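Local structure of cutm, flavoprotein of carbon monoxide dehydrogenase (Hydrogenophaga pseudoflava, 1FFV) at residues A28-G33 with I52-I57; S129-A134 with A199-K204. The protein binds flavin-adenine dinucleotide as the flavoprotein subunit of carbon monoxide dehydrogenase, where it probably passes on electrons released by the oxidation of carbon monoxide. One frame throughout, in Å; residues are numbered along the deposited sequence.

Contact 1 of 2, residues A28-G33 with I52-I57. With FAD (flavin-adenine dinucleotide), chain J.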
ATOM      1  N   ALA C  28      39.238 -26.006   5.449  1.00 37.77           N
ATOM      2  CA  ALA C  28      38.545 -25.590   6.657  1.00 36.67           C
ATOM      3  C   ALA C  28      39.300 -24.453   7.323  1.00 35.86           C
ATOM      4  O   ALA C  28      40.516 -24.324   7.168  1.00 35.62           O
ATOM      5  CB  ALA C  28      38.393 -26.758   7.617  1.00 36.59           C
ATOM      6  N   LYS C  29      38.565 -23.639   8.074  1.00 35.12           N
ATOM      7  CA  LYS C  29      39.132 -22.499   8.787  1.00 34.03           C
ATOM      8  C   LYS C  29      38.431 -22.315  10.128  1.00 32.78           C
ATOM      9  O   LYS C  29      37.206 -22.407  10.215  1.00 32.76           O
ATOM     10  CB  LYS C  29      38.990 -21.225   7.941  1.00 34.62           C
ATOM     11  CG  LYS C  29      40.290 -20.723   7.337  1.00 35.18           C
ATOM     12  CD  LYS C  29      41.213 -20.280   8.446  1.00 35.62           C
ATOM     13  CE  LYS C  29      42.501 -19.706   7.931  1.00 35.82           C
ATOM     14  NZ  LYS C  29      43.325 -19.318   9.098  1.00 36.36           N
ATOM     15  N   LEU C  30      39.213 -22.087  11.178  1.00 31.48           N
ATOM     16  CA  LEU C  30      38.654 -21.885  12.514  1.00 30.28           C
ATOM     17  C   LEU C  30      37.937 -20.542  12.579  1.00 30.10           C
ATOM     18  O   LEU C  30      38.463 -19.524  12.115  1.00 30.75           O
ATOM     19  CB  LEU C  30      39.766 -21.924  13.562  1.00 29.73           C
ATOM     20  CG  LEU C  30      40.518 -23.244  13.737  1.00 29.04           C
ATOM     21  CD1 LEU C  30      41.702 -23.060  14.670  1.00 28.67           C
ATOM     22  CD2 LEU C  30      39.567 -24.298  14.276  1.00 28.59           C
ATOM     23  N   LEU C  31      36.725 -20.544  13.123  1.00 29.30           N
ATOM     24  CA  LEU C  31      35.942 -19.323  13.256  1.00 28.79           C
ATOM     25  C   LEU C  31      35.949 -18.920  14.728  1.00 28.74           C
ATOM     26  O   LEU C  31      35.430 -19.653  15.580  1.00 28.82           O
ATOM     27  CB  LEU C  31      34.491 -19.572  12.831  1.00 28.65           C
ATOM     28  CG  LEU C  31      33.601 -18.444  12.285  1.00 29.04           C
ATOM     29  CD1 LEU C  31      32.137 -18.823  12.494  1.00 28.14           C
ATOM     30  CD2 LEU C  31      33.890 -17.111  12.947  1.00 29.25           C
ATOM     31  N   ALA C  32      36.561 -17.779  15.036  1.00 28.05           N
ATOM     32  CA  ALA C  32      36.583 -17.290  16.413  1.00 27.62           C
ATOM     33  C   ALA C  32      35.584 -16.130  16.478  1.00 27.27           C
ATOM     34  O   ALA C  32      34.402 -16.322  16.183  1.00 27.66           O
ATOM     35  CB  ALA C  32      37.984 -16.848  16.803  1.00 26.98           C
ATOM     36  N   GLY C  33      36.046 -14.929  16.816  1.00 27.20           N
ATOM     37  CA  GLY C  33      35.156 -13.779  16.873  1.00 26.65           C
ATOM     38  C   GLY C  33      34.607 -13.406  15.502  1.00 26.70           C
ATOM     39  O   GLY C  33      33.647 -12.641  15.394  1.00 26.29           O
ATOM     40  N   ILE C  52      34.970 -23.918  11.124  1.00 28.83           N
ATOM     41  CA  ILE C  52      34.892 -24.620  12.392  1.00 28.07           C
ATOM     42  C   ILE C  52      34.782 -23.587  13.495  1.00 27.85           C
ATOM     43  O   ILE C  52      35.765 -22.941  13.863  1.00 27.76           O
ATOM     44  CB  ILE C  52      36.127 -25.504  12.630  1.00 27.81           C
ATOM     45  CG1 ILE C  52      36.253 -26.524  11.504  1.00 27.08           C
ATOM     46  CG2 ILE C  52      36.024 -26.208  13.986  1.00 26.72           C
ATOM     47  CD1 ILE C  52      37.608 -27.159  11.444  1.00 27.83           C
ATOM     48  N   ASP C  53      33.567 -23.426  13.994  1.00 27.82           N
ATOM     49  CA  ASP C  53      33.277 -22.473  15.055  1.00 28.20           C
ATOM     50  C   ASP C  53      33.789 -22.991  16.399  1.00 28.26           C
ATOM     51  O   ASP C  53      33.378 -24.057  16.872  1.00 28.42           O
ATOM     52  CB  ASP C  53      31.763 -22.227  15.113  1.00 28.07           C
ATOM     53  CG  ASP C  53      31.381 -21.040  15.983  1.00 28.69           C
ATOM     54  OD1 ASP C  53      32.201 -20.563  16.797  1.00 28.62           O
ATOM     55  OD2 ASP C  53      30.233 -20.581  15.845  1.00 29.62           O
ATOM     56  N   ILE C  54      34.691 -22.232  17.009  1.00 28.20           N
ATOM     57  CA  ILE C  54      35.238 -22.611  18.303  1.00 27.82           C
ATOM     58  C   ILE C  54      34.676 -21.772  19.464  1.00 28.11           C
ATOM     59  O   ILE C  54      35.263 -21.744  20.541  1.00 27.94           O
ATOM     60  CB  ILE C  54      36.788 -22.572  18.295  1.00 27.29           C
ATOM     61  CG1 ILE C  54      37.289 -21.194  17.848  1.00 26.88           C
ATOM     62  CG2 ILE C  54      37.331 -23.665  17.378  1.00 26.94           C
ATOM     63  CD1 ILE C  54      38.797 -21.040  17.874  1.00 26.14           C
ATOM     64  N   ASN C  55      33.518 -21.136  19.254  1.00 28.53           N
ATOM     65  CA  ASN C  55      32.862 -20.310  20.284  1.00 29.17           C
ATOM     66  C   ASN C  55      32.089 -21.093  21.341  1.00 30.04           C
ATOM     67  O   ASN C  55      31.624 -20.508  22.321  1.00 30.15           O
ATOM     68  CB  ASN C  55      31.877 -19.304  19.665  1.00 28.55           C
ATOM     69  CG  ASN C  55      32.556 -18.080  19.100  1.00 28.10           C
ATOM     70  OD1 ASN C  55      32.830 -18.030  17.899  1.00 28.25           O
ATOM     71  ND2 ASN C  55      32.813 -17.084  19.943  1.00 26.89           N
ATOM     72  N   ARG C  56      31.908 -22.393  21.134  1.00 30.89           N
ATOM     73  CA  ARG C  56      31.160 -23.212  22.084  1.00 32.17           C
ATOM     74  C   ARG C  56      32.045 -24.213  22.841  1.00 32.82           C
ATOM     75  O   ARG C  56      31.581 -25.266  23.288  1.00 32.77           O
ATOM     76  CB  ARG C  56      30.012 -23.926  21.361  1.00 32.92           C
ATOM     77  CG  ARG C  56      29.024 -22.989  20.649  1.00 33.96           C
ATOM     78  CD  ARG C  56      28.109 -22.251  21.622  1.00 34.84           C
ATOM     79  NE  ARG C  56      27.238 -23.173  22.358  1.00 36.32           N
ATOM     80  N   ILE C  57      33.318 -23.851  22.999  1.00 33.19           N
ATOM     81  CA  ILE C  57      34.305 -24.667  23.699  1.00 33.30           C
ATOM     82  C   ILE C  57      34.720 -23.906  24.959  1.00 34.08           C
ATOM     83  O   ILE C  57      35.527 -22.984  24.890  1.00 34.38           O
ATOM     84  CB  ILE C  57      35.538 -24.911  22.807  1.00 32.43           C
ATOM     85  CG1 ILE C  57      35.111 -25.592  21.507  1.00 32.22           C
ATOM     86  CG2 ILE C  57      36.552 -25.764  23.525  1.00 32.15           C
ATOM     87  CD1 ILE C  57      36.236 -25.785  20.505  1.00 31.84           C
TER
HETATM   88  PA  FAD J1922      38.597 -14.367  13.429  1.00 29.21           P
HETATM   89  O1A FAD J1922      38.012 -15.719  13.444  1.00 29.41           O
HETATM   90  O2A FAD J1922      37.994 -13.389  12.711  1.00 30.00           O
HETATM   91  O5B FAD J1922      39.956 -14.610  12.860  1.00 29.44           O
HETATM   92  C5B FAD J1922      40.828 -15.547  13.459  1.00 30.73           C
HETATM   93  C4B FAD J1922      41.903 -15.900  12.439  1.00 30.24           C
HETATM   94  O4B FAD J1922      42.874 -16.655  13.227  1.00 29.94           O
HETATM   95  C3B FAD J1922      41.530 -16.917  11.394  1.00 30.34           C
HETATM   96  O3B FAD J1922      42.466 -17.142  10.403  1.00 29.91           O
HETATM   97  C2B FAD J1922      41.199 -18.080  12.304  1.00 29.66           C
HETATM   98  O2B FAD J1922      41.071 -19.253  11.574  1.00 30.02           O
HETATM   99  C1B FAD J1922      42.376 -18.071  13.228  1.00 29.68           C
HETATM  100  N9A FAD J1922      42.103 -18.304  14.635  1.00 29.29           N
HETATM  101  C8A FAD J1922      41.205 -17.643  15.435  1.00 28.92           C
HETATM  102  N7A FAD J1922      41.200 -18.095  16.687  1.00 29.07           N
HETATM  103  C5A FAD J1922      42.134 -19.100  16.695  1.00 28.88           C
HETATM  104  C6A FAD J1922      42.603 -19.974  17.760  1.00 28.68           C
HETATM  105  N6A FAD J1922      42.160 -19.947  18.988  1.00 28.45           N
HETATM  106  N1A FAD J1922      43.562 -20.863  17.375  1.00 29.19           N
HETATM  107  C2A FAD J1922      44.052 -20.924  16.116  1.00 28.87           C
HETATM  108  N3A FAD J1922      43.688 -20.165  15.084  1.00 29.60           N
HETATM  109  C4A FAD J1922      42.727 -19.258  15.423  1.00 29.04           C
HETATM  110  N1  FAD J1922      42.292  -5.314  15.585  1.00 29.93           N
HETATM  111  C2  FAD J1922      43.270  -4.646  16.179  1.00 29.80           C
HETATM  112  O2  FAD J1922      44.177  -5.210  16.695  1.00 30.34           O
HETATM  113  N3  FAD J1922      43.303  -3.232  16.240  1.00 29.58           N
HETATM  114  C4  FAD J1922      42.313  -2.471  15.680  1.00 29.96           C
HETATM  115  O4  FAD J1922      42.374  -1.260  15.756  1.00 30.70           O
HETATM  116  C4X FAD J1922      41.234  -3.186  15.018  1.00 30.09           C
HETATM  117  N5  FAD J1922      40.241  -2.495  14.451  1.00 29.50           N
HETATM  118  C5X FAD J1922      39.254  -3.208  13.846  1.00 29.49           C
HETATM  119  C6  FAD J1922      38.224  -2.473  13.257  1.00 28.92           C
HETATM  120  C7  FAD J1922      37.189  -3.085  12.626  1.00 29.44           C
HETATM  121  C7M FAD J1922      36.092  -2.262  11.995  1.00 29.82           C
HETATM  122  C8  FAD J1922      37.131  -4.521  12.557  1.00 29.34           C
HETATM  123  C8M FAD J1922      35.993  -5.227  11.859  1.00 28.68           C
HETATM  124  C9  FAD J1922      38.155  -5.278  13.147  1.00 29.43           C
HETATM  125  C9A FAD J1922      39.204  -4.630  13.786  1.00 29.73           C
HETATM  126  N10 FAD J1922      40.278  -5.336  14.402  1.00 29.77           N
HETATM  127  C10 FAD J1922      41.268  -4.649  15.003  1.00 29.94           C
HETATM  128  C1' FAD J1922      40.261  -6.836  14.393  1.00 30.05           C
HETATM  129  C2' FAD J1922      39.762  -7.744  15.611  1.00 30.24           C
HETATM  130  O2' FAD J1922      40.576  -6.923  16.405  1.00 30.18           O
HETATM  131  C3' FAD J1922      40.172  -8.880  14.693  1.00 31.08           C
HETATM  132  O3' FAD J1922      38.811  -8.971  15.174  1.00 31.07           O
HETATM  133  C4' FAD J1922      40.207 -10.309  15.192  1.00 30.88           C
HETATM  134  O4' FAD J1922      41.448  -9.893  14.535  1.00 30.48           O
HETATM  135  C5' FAD J1922      40.499 -11.565  14.364  1.00 30.09           C
HETATM  136  O5' FAD J1922      40.028 -12.024  15.834  1.00 29.13           O
HETATM  137  P   FAD J1922      38.732 -12.837  15.871  1.00 28.06           P
HETATM  138  O1P FAD J1922      38.604 -13.263  17.351  1.00 28.43           O
HETATM  139  O2P FAD J1922      37.623 -12.148  15.408  1.00 29.20           O
HETATM  140  O3P FAD J1922      38.897 -13.975  14.950  1.00 29.34           O

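Contact 2 of 2, residues S129-A134 with A199-K204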
ATOM      1  N   SER C 129      51.877  -8.607  22.856  1.00 25.29           N
ATOM      2  CA  SER C 129      52.271  -9.912  23.368  1.00 25.44           C
ATOM      3  C   SER C 129      53.783 -10.035  23.505  1.00 25.61           C
ATOM      4  O   SER C 129      54.274 -10.714  24.405  1.00 25.46           O
ATOM      5  CB  SER C 129      51.710 -11.037  22.493  1.00 25.67           C
ATOM      6  OG  SER C 129      52.314 -11.054  21.214  1.00 26.51           O
ATOM      7  N   ILE C 130      54.513  -9.374  22.613  1.00 25.96           N
ATOM      8  CA  ILE C 130      55.972  -9.386  22.645  1.00 25.85           C
ATOM      9  C   ILE C 130      56.454  -8.557  23.844  1.00 26.31           C
ATOM     10  O   ILE C 130      57.288  -9.007  24.630  1.00 26.55           O
ATOM     11  CB  ILE C 130      56.553  -8.826  21.325  1.00 25.87           C
ATOM     12  CG1 ILE C 130      56.173  -9.751  20.162  1.00 25.66           C
ATOM     13  CG2 ILE C 130      58.068  -8.654  21.423  1.00 25.61           C
ATOM     14  CD1 ILE C 130      56.617  -9.267  18.793  1.00 25.28           C
ATOM     15  N   ALA C 131      55.883  -7.371  24.020  1.00 26.06           N
ATOM     16  CA  ALA C 131      56.263  -6.509  25.128  1.00 26.30           C
ATOM     17  C   ALA C 131      56.051  -7.158  26.507  1.00 26.45           C
ATOM     18  O   ALA C 131      56.865  -6.972  27.415  1.00 26.42           O
ATOM     19  CB  ALA C 131      55.512  -5.192  25.044  1.00 25.94           C
ATOM     20  N   VAL C 132      54.954  -7.899  26.666  1.00 26.59           N
ATOM     21  CA  VAL C 132      54.654  -8.558  27.942  1.00 26.78           C
ATOM     22  C   VAL C 132      55.293  -9.944  28.075  1.00 26.87           C
ATOM     23  O   VAL C 132      55.143 -10.606  29.099  1.00 26.56           O
ATOM     24  CB  VAL C 132      53.120  -8.660  28.209  1.00 27.15           C
ATOM     25  CG1 VAL C 132      52.498  -7.267  28.267  1.00 26.65           C
ATOM     26  CG2 VAL C 132      52.436  -9.516  27.142  1.00 26.54           C
ATOM     27  N   GLU C 133      55.987 -10.375  27.023  1.00 27.44           N
ATOM     28  CA  GLU C 133      56.692 -11.659  26.987  1.00 28.09           C
ATOM     29  C   GLU C 133      55.769 -12.866  27.078  1.00 28.04           C
ATOM     30  O   GLU C 133      56.098 -13.874  27.710  1.00 28.31           O
ATOM     31  CB  GLU C 133      57.749 -11.716  28.096  1.00 28.61           C
ATOM     32  CG  GLU C 133      58.813 -10.647  27.991  1.00 29.36           C
ATOM     33  CD  GLU C 133      59.790 -10.688  29.149  1.00 30.53           C
ATOM     34  OE1 GLU C 133      60.753 -11.479  29.096  1.00 31.20           O
ATOM     35  OE2 GLU C 133      59.601  -9.933  30.120  1.00 30.94           O
ATOM     36  N   ALA C 134      54.628 -12.772  26.407  1.00 27.84           N
ATOM     37  CA  ALA C 134      53.651 -13.845  26.412  1.00 27.38           C
ATOM     38  C   ALA C 134      54.125 -15.097  25.689  1.00 27.26           C
ATOM     39  O   ALA C 134      55.103 -15.080  24.940  1.00 26.94           O
ATOM     40  CB  ALA C 134      52.357 -13.358  25.793  1.00 27.36           C
ATOM     41  N   ALA C 199      54.657  -0.647  21.764  1.00 26.76           N
ATOM     42  CA  ALA C 199      54.346  -1.232  23.061  1.00 27.06           C
ATOM     43  C   ALA C 199      55.644  -1.310  23.859  1.00 27.38           C
ATOM     44  O   ALA C 199      56.689  -1.699  23.327  1.00 26.36           O
ATOM     45  CB  ALA C 199      53.746  -2.627  22.885  1.00 26.91           C
ATOM     46  N   VAL C 200      55.569  -0.923  25.131  1.00 28.32           N
ATOM     47  CA  VAL C 200      56.724  -0.936  26.023  1.00 29.24           C
ATOM     48  C   VAL C 200      56.389  -1.430  27.430  1.00 29.95           C
ATOM     49  O   VAL C 200      55.341  -1.102  27.987  1.00 29.94           O
ATOM     50  CB  VAL C 200      57.328   0.492  26.184  1.00 29.36           C
ATOM     51  CG1 VAL C 200      58.266   0.544  27.396  1.00 29.28           C
ATOM     52  CG2 VAL C 200      58.091   0.897  24.939  1.00 29.14           C
ATOM     53  N   VAL C 201      57.291  -2.237  27.982  1.00 30.97           N
ATOM     54  CA  VAL C 201      57.186  -2.725  29.353  1.00 31.72           C
ATOM     55  C   VAL C 201      58.602  -2.517  29.885  1.00 32.84           C
ATOM     56  O   VAL C 201      59.574  -2.902  29.226  1.00 32.52           O
ATOM     57  CB  VAL C 201      56.826  -4.228  29.446  1.00 31.74           C
ATOM     58  CG1 VAL C 201      56.735  -4.644  30.907  1.00 30.99           C
ATOM     59  CG2 VAL C 201      55.501  -4.512  28.749  1.00 31.32           C
ATOM     60  N   MET C 202      58.726  -1.844  31.027  1.00 34.19           N
ATOM     61  CA  MET C 202      60.044  -1.593  31.602  1.00 36.03           C
ATOM     62  C   MET C 202      60.074  -1.559  33.127  1.00 37.24           C
ATOM     63  O   MET C 202      59.060  -1.310  33.784  1.00 37.80           O
ATOM     64  CB  MET C 202      60.647  -0.287  31.049  1.00 36.06           C
ATOM     65  CG  MET C 202      60.100   1.000  31.657  1.00 36.65           C
ATOM     66  SD  MET C 202      60.871   2.508  30.970  1.00 37.11           S
ATOM     67  CE  MET C 202      62.262   2.596  31.898  1.00 37.74           C
ATOM     68  N   ARG C 203      61.245  -1.852  33.677  1.00 38.29           N
ATOM     69  CA  ARG C 203      61.455  -1.833  35.116  1.00 39.70           C
ATOM     70  C   ARG C 203      62.581  -0.858  35.407  1.00 40.54           C
ATOM     71  O   ARG C 203      63.478  -0.652  34.585  1.00 40.35           O
ATOM     72  CB  ARG C 203      61.785  -3.225  35.661  1.00 39.91           C
ATOM     73  CG  ARG C 203      60.566  -4.032  36.083  1.00 40.03           C
ATOM     74  CD  ARG C 203      60.963  -5.421  36.574  1.00 40.81           C
ATOM     75  NE  ARG C 203      60.556  -6.449  35.621  1.00 41.66           N
ATOM     76  CZ  ARG C 203      61.335  -7.431  35.176  1.00 41.64           C
ATOM     77  NH1 ARG C 203      62.589  -7.551  35.593  1.00 41.47           N
ATOM     78  NH2 ARG C 203      60.862  -8.268  34.265  1.00 42.19           N
ATOM     79  N   LYS C 204      62.518  -0.263  36.591  1.00 41.94           N
ATOM     80  CA  LYS C 204      63.477   0.738  37.030  1.00 43.38           C
ATOM     81  C   LYS C 204      64.240   0.282  38.271  1.00 44.46           C
ATOM     82  O   LYS C 204      63.751  -0.536  39.054  1.00 44.64           O
ATOM     83  CB  LYS C 204      62.704   2.040  37.287  1.00 43.35           C
ATOM     84  CG  LYS C 204      63.339   3.076  38.188  1.00 43.78           C
ATOM     85  CD  LYS C 204      62.334   4.197  38.476  1.00 43.97           C
TER

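Contact 1 of 2, residues A28-G33 with I52-I57
Leu31 is gripped through both its backbone polar atoms: its N donates to Ile52 O (2.7 Å, 174° at the hydrogen), and its O receives Ile54 N. A third bond, Ile52 N to Lys29 O, continues the parallel ladder between the two strands of a beta-alpha-beta unit, strand 28-31, helix 37-42 and strand 50-53. The tight part of the contact lies on the face carrying Leu30 and Ile52. With CG anti to its carbonyl carbon (chi1 -64°), Leu30 sends CD2 across to Ile54 CG2 (3.9 Å) and CB of Ile52, while its other methyl, CD1, meets the adenine at FAD C2A (3.5 Å). Ile54 CD1 approaches the same base at its amino nitrogen.

The side of the partly exposed Lys29 is loose toward 52-57, from which its side chain stays 5.8 Å or more; the cofactor takes up its end. The chain bends at chi2, and NZ donates to FAD O3B (2.7 Å) and weakly to O2B. O2B in turn donates to Leu30 O (2.7 Å), and Ala32 N reaches the phosphate oxygen O1A, so the end of strand 28-31 and the loop after it receive ribose and phosphate. An alanine in place of Lys29 would probably leave ribose O3B without this charged donor and the sugar freer to shift. At the turn, Asp53 OD1 accepts from Asn55 N (2.8 Å), an Asx turn, while OD2 is hydrogen-bonded to Tyr8 OH and to a polar side chain of another protein chain. Strand 50-53 runs between 7-9 and 28-31, with Leu20 and Leu21 of helix 14-24 packed against Ile52 and Leu21 also against Leu30.

Contact 2 of 2, residues S129-A134 with A199-K204
Apolar packing carries this contact, with Ala131 set between Ala199 and Val201. Its CB meets Ala199 CB and Val201 CG2, each at 3.8 Å. The small alanine side chains let the end of helix 125-131 lie close against strand 196-205, with Ala131 CA and Val200 CA 5.7 Å apart. Ala199 and Val201, alternate along the strand, both turn CB toward the helix; Val200 between them points the other way, onto Ala278 and Ala282 of helix 264-285. Val132 adds a lighter touch, its CG1 lying obliquely across Val201 CG2 (4.1 Å).

Methyl-to-carbonyl contact comes next. Val201 CG2 is modelled 3.1 Å from Ala131 O, short for a methyl and an oxygen, and its exact closeness is doubtful. The valine has CG1 anti to its backbone N (chi1 -180°), which places CG2 beside that N and against the helix end.

The helix finishes at this point in a Schellman motif: Glu133 takes positive phi (64°), Glu133 N bonds to Ile130 O and Ala134 N to Ser129 O (2.9 Å). The strand it meets belongs to an antiparallel sheet, so one face of that sheet receives the helix end from the FAD-binding part while helix 264-285 covers the other.

Polar interactions lie at the margin, with no hydrogen bond joining the two segments. Glu133 OE2 and Arg203 NH2 are 4.6 Å apart, opposite charges whose attraction is probably modest at that separation. The firmer partner of Glu133 is Arg213, on the adjoining strand 208-217, which forms a salt bridge with OE1.

Overall arrangement
From the N terminus, the chain passes through strand 7-9 and helix 14-24 before contact 1, which closes the short loop from 28-33 to 52-57 around helix 37-42. It then lays down strands 63-66 and 69-73 and several helices before contact 2 opens. That closure is longer: the 64 residues between 129-134 and 199-204 contain strands but no helix, among them 135-140, 143-148 and 166-173, which complete the sheet begun by 63-66 and 69-73. The two loops follow in series, neither nesting nor crossing. Contact 1 stays within the FAD-binding domain, whereas contact 2 joins that domain to the C-terminal one. Their centres lie about 29 Å apart, on opposite sides of the chain's centre.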